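Local structure of cellulose 1,4-beta-cellobiosidase (Clostridium thermocellum, 3ZQX) at residues A[41-46]-A[114-119]. The protein is the family 3b carbohydrate-binding module of a cellulosomal cellobiohydrolase, a calcium-containing beta-sandwich of a family that typically binds cellulose. The protein carries 1 engineered substitution. Numbering follows the deposited sequence.
Sequences RYYFTK and DYSFDP. With CA (calcium ion), chain B.
Ser116 grips Tyr43, and Asp114 shares a calcium ion with Thr45, in a buried contact that joins the loop between strands 109-110 and 125-126 to the end of strand 38-43 and the residues just after it in the CBM3 beta-sandwich. Residues 114-117 form a type I turn, and Ser116 completes a two-bond grip on Tyr43: its N donates to Tyr43 O at 3.0 Å, while its OG accepts from Tyr43 N at 2.8 Å. Its chi1 of -60° turns the hydroxyl away from its own carbonyl and onto the side of its own N, which brings OG and N to bear on one residue; OG also hydrogen-bonds Lys129 O. The CB of Ser116 sits over one face of the Tyr42 ring, 3.6 Å from its centroid, a CH-pi contact. Alongside, Tyr115 and Tyr43 point the same way with their ring planes nearly perpendicular, and CD2 of Tyr115 touches CB of Tyr43.

At the other end, Asp114 OD1 binds the calcium at 2.4 Å and accepts a hydrogen bond from Thr45 N, 3.0 Å away and above the carboxylate plane. Thr45 chelates the same ion through O and OG1, with chi1 at 49° swinging OG1 round to the side where its own carbonyl oxygen also meets the ion; Glu47, Asp110 and Asn113 complete the protein ligands. Asp114 OD2 takes hydrogen bonds from two waters, one bound to the metal, the other accepting from Tyr42 OH at 2.6 Å. Both carboxylate oxygens are thus engaged, and the ion probably keeps Asp114 ionised while tying the two segments together.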
ATOM      1  N   ARG A  41       3.184  -3.339   1.821  1.00  6.76           N
ATOM      2  CA  ARG A  41       3.751  -2.187   2.529  1.00  6.94           C
ATOM      3  C   ARG A  41       4.018  -1.008   1.606  1.00  6.63           C
ATOM      4  O   ARG A  41       4.609  -1.156   0.529  1.00  7.62           O
ATOM      5  CB  ARG A  41       5.032  -2.567   3.281  1.00  7.69           C
ATOM      6  CG  ARG A  41       4.768  -3.558   4.394  1.00  8.08           C
ATOM      7  CD  ARG A  41       6.029  -3.977   5.137  1.00  7.44           C
ATOM      8  NE  ARG A  41       5.646  -4.868   6.233  1.00  8.03           N
ATOM      9  CZ  ARG A  41       6.493  -5.578   6.969  1.00  8.70           C
ATOM     10  NH1 ARG A  41       7.791  -5.535   6.721  1.00  9.92           N
ATOM     11  NH2 ARG A  41       6.027  -6.346   7.947  1.00  9.50           N
ATOM     12  N   TYR A  42       3.552   0.158   2.055  1.00  6.91           N
ATOM     13  CA  TYR A  42       3.798   1.447   1.421  1.00  7.12           C
ATOM     14  C   TYR A  42       4.663   2.266   2.371  1.00  7.04           C
ATOM     15  O   TYR A  42       4.254   2.558   3.497  1.00  6.94           O
ATOM     16  CB  TYR A  42       2.460   2.166   1.152  1.00  7.61           C
ATOM     17  CG  TYR A  42       2.608   3.574   0.592  1.00  7.21           C
ATOM     18  CD1 TYR A  42       2.793   4.664   1.431  1.00  8.12           C
ATOM     19  CD2 TYR A  42       2.568   3.806  -0.781  1.00  7.63           C
ATOM     20  CE1 TYR A  42       2.936   5.946   0.920  1.00  7.96           C
ATOM     21  CE2 TYR A  42       2.719   5.077  -1.300  1.00  7.80           C
ATOM     22  CZ  TYR A  42       2.899   6.148  -0.453  1.00  7.81           C
ATOM     23  OH  TYR A  42       3.047   7.403  -1.004  1.00  8.35           O
ATOM     24  N   TYR A  43       5.866   2.604   1.918  1.00  7.22           N
ATOM     25  CA  TYR A  43       6.897   3.195   2.771  1.00  7.70           C
ATOM     26  C   TYR A  43       6.836   4.709   2.771  1.00  6.94           C
ATOM     27  O   TYR A  43       6.838   5.341   1.713  1.00  7.67           O
ATOM     28  CB  TYR A  43       8.283   2.710   2.318  1.00  8.12           C
ATOM     29  CG  TYR A  43       8.401   1.209   2.409  1.00  7.85           C
ATOM     30  CD1 TYR A  43       8.746   0.599   3.604  1.00  8.35           C
ATOM     31  CD2 TYR A  43       8.096   0.393   1.317  1.00  7.98           C
ATOM     32  CE1 TYR A  43       8.818  -0.782   3.711  1.00  8.32           C
ATOM     33  CE2 TYR A  43       8.163  -0.988   1.409  1.00  8.35           C
ATOM     34  CZ  TYR A  43       8.527  -1.569   2.604  1.00  8.05           C
ATOM     35  OH  TYR A  43       8.577  -2.941   2.678  1.00  8.56           O
ATOM     36  N   PHE A  44       6.760   5.290   3.966  1.00  7.47           N
ATOM     37  CA  PHE A  44       6.758   6.730   4.105  1.00  7.69           C
ATOM     38  C   PHE A  44       7.326   7.090   5.458  1.00  7.38           C
ATOM     39  O   PHE A  44       7.219   6.315   6.411  1.00  7.98           O
ATOM     40  CB  PHE A  44       5.335   7.301   3.931  1.00  8.26           C
ATOM     41  CG  PHE A  44       4.409   7.059   5.101  1.00  8.01           C
ATOM     42  CD1 PHE A  44       3.760   5.846   5.275  1.00  7.52           C
ATOM     43  CD2 PHE A  44       4.174   8.073   6.019  1.00  8.67           C
ATOM     44  CE1 PHE A  44       2.898   5.647   6.344  1.00  7.76           C
ATOM     45  CE2 PHE A  44       3.315   7.883   7.100  1.00  8.54           C
ATOM     46  CZ  PHE A  44       2.661   6.668   7.250  1.00  8.42           C
ATOM     47  N   THR A  45       7.913   8.275   5.536  1.00  8.38           N
ATOM     48  CA  THR A  45       8.468   8.766   6.786  1.00  9.33           C
ATOM     49  C   THR A  45       7.429   9.609   7.502  1.00  8.50           C
ATOM     50  O   THR A  45       6.811  10.499   6.906  1.00  9.36           O
ATOM     51  CB  THR A  45       9.716   9.615   6.541  1.00  9.43           C
ATOM     52  OG1 THR A  45       9.430  10.572   5.519  1.00  9.85           O
ATOM     53  CG2 THR A  45      10.895   8.743   6.114  1.00 10.55           C
ATOM     54  N   LYS A  46       7.228   9.324   8.783  1.00  9.29           N
ATOM     55  CA  LYS A  46       6.264  10.092   9.556  1.00  9.89           C
ATOM     56  C   LYS A  46       6.900  11.330  10.169  1.00 11.61           C
ATOM     57  O   LYS A  46       7.936  11.243  10.825  1.00 14.54           O
ATOM     58  CB  LYS A  46       5.540   9.231  10.600  1.00 13.93           C
ATOM     59  CG  LYS A  46       6.409   8.575  11.625  1.00 18.82           C
ATOM     60  CD  LYS A  46       5.533   7.869  12.647  1.00 16.00           C
ATOM     61  CE  LYS A  46       6.374   7.206  13.705  1.00 20.69           C
ATOM     62  NZ  LYS A  46       5.563   6.397  14.660  1.00 21.29           N
ATOM     63  N   ASP A 114       9.307  10.417   1.252  1.00  8.81           N
ATOM     64  CA  ASP A 114       8.618   9.131   1.367  1.00  8.43           C
ATOM     65  C   ASP A 114       9.064   8.225   0.216  1.00  8.11           C
ATOM     66  O   ASP A 114       8.885   8.549  -0.943  1.00  9.21           O
ATOM     67  CB  ASP A 114       7.115   9.300   1.276  1.00  8.52           C
ATOM     68  CG  ASP A 114       6.543  10.052   2.451  1.00  7.86           C
ATOM     69  OD1 ASP A 114       7.258  10.268   3.448  1.00  8.49           O
ATOM     70  OD2 ASP A 114       5.348  10.408   2.402  1.00  8.55           O
ATOM     71  N   TYR A 115       9.631   7.080   0.572  1.00  8.38           N
ATOM     72  CA  TYR A 115      10.179   6.160  -0.415  1.00  8.77           C
ATOM     73  C   TYR A 115       9.164   5.736  -1.477  1.00  8.33           C
ATOM     74  O   TYR A 115       9.499   5.655  -2.661  1.00  9.31           O
ATOM     75  CB  TYR A 115      10.733   4.942   0.310  1.00  8.95           C
ATOM     76  CG  TYR A 115      11.252   3.824  -0.556  1.00  9.32           C
ATOM     77  CD1 TYR A 115      12.553   3.842  -1.035  1.00 11.46           C
ATOM     78  CD2 TYR A 115      10.468   2.710  -0.835  1.00  8.89           C
ATOM     79  CE1 TYR A 115      13.043   2.793  -1.796  1.00 12.39           C
ATOM     80  CE2 TYR A 115      10.951   1.657  -1.585  1.00  9.77           C
ATOM     81  CZ  TYR A 115      12.241   1.706  -2.065  1.00 11.33           C
ATOM     82  OH  TYR A 115      12.755   0.673  -2.822  1.00 12.89           O
ATOM     83  N   SER A 116       7.928   5.457  -1.072  1.00  7.95           N
ATOM     84  CA  SER A 116       6.948   4.923  -2.015  1.00  8.35           C
ATOM     85  C   SER A 116       6.167   5.982  -2.791  1.00  8.06           C
ATOM     86  O   SER A 116       5.368   5.633  -3.651  1.00  9.60           O
ATOM     87  CB  SER A 116       5.966   3.973  -1.320  1.00  8.08           C
ATOM     88  OG  SER A 116       6.632   2.861  -0.739  1.00  8.22           O
ATOM     89  N   PHE A 117       6.384   7.259  -2.502  1.00  8.30           N
ATOM     90  CA  PHE A 117       5.662   8.337  -3.187  1.00  8.22           C
ATOM     91  C   PHE A 117       6.211   8.573  -4.589  1.00  8.82           C
ATOM     92  O   PHE A 117       7.408   8.774  -4.747  1.00 10.31           O
ATOM     93  CB  PHE A 117       5.831   9.603  -2.349  1.00  9.27           C
ATOM     94  CG  PHE A 117       5.281  10.872  -2.964  1.00  9.42           C
ATOM     95  CD1 PHE A 117       3.927  11.020  -3.235  1.00  9.89           C
ATOM     96  CD2 PHE A 117       6.121  11.961  -3.168  1.00 10.01           C
ATOM     97  CE1 PHE A 117       3.432  12.204  -3.746  1.00 10.59           C
ATOM     98  CE2 PHE A 117       5.632  13.146  -3.672  1.00 11.07           C
ATOM     99  CZ  PHE A 117       4.285  13.272  -3.960  1.00 11.24           C
ATOM    100  N   ASP A 118       5.362   8.509  -5.613  1.00  8.90           N
ATOM    101  CA  ASP A 118       5.755   8.897  -6.964  1.00 10.01           C
ATOM    102  C   ASP A 118       4.655   9.679  -7.656  1.00 10.17           C
ATOM    103  O   ASP A 118       3.746   9.075  -8.222  1.00 10.68           O
ATOM    104  CB  ASP A 118       6.216   7.724  -7.817  1.00 11.06           C
ATOM    105  CG  ASP A 118       6.869   8.177  -9.110  1.00 13.14           C
ATOM    106  OD1 ASP A 118       6.656   9.342  -9.513  1.00 12.84           O
ATOM    107  OD2 ASP A 118       7.596   7.365  -9.721  1.00 15.44           O
ATOM    108  N   PRO A 119       4.684  11.007  -7.547  1.00 10.31           N
ATOM    109  CA  PRO A 119       3.604  11.829  -8.091  1.00 11.96           C
ATOM    110  C   PRO A 119       3.521  11.807  -9.616  1.00 11.51           C
ATOM    111  O   PRO A 119       2.552  12.338 -10.173  1.00 14.77           O
ATOM    112  CB  PRO A 119       3.932  13.228  -7.568  1.00 13.16           C
ATOM    113  CG  PRO A 119       5.406  13.229  -7.423  1.00 14.04           C
ATOM    114  CD  PRO A 119       5.768  11.829  -6.978  1.00 12.43           C
TER
HETATM  115 CA    CA B1146       7.334  12.014   5.099  1.00  8.84          CA
HETATM  116  O   HOH W   1       3.631   9.558   0.397  1.00  9.23           O
HETATM  117  O   HOH W   2       4.868  11.655   4.739  1.00  9.60           O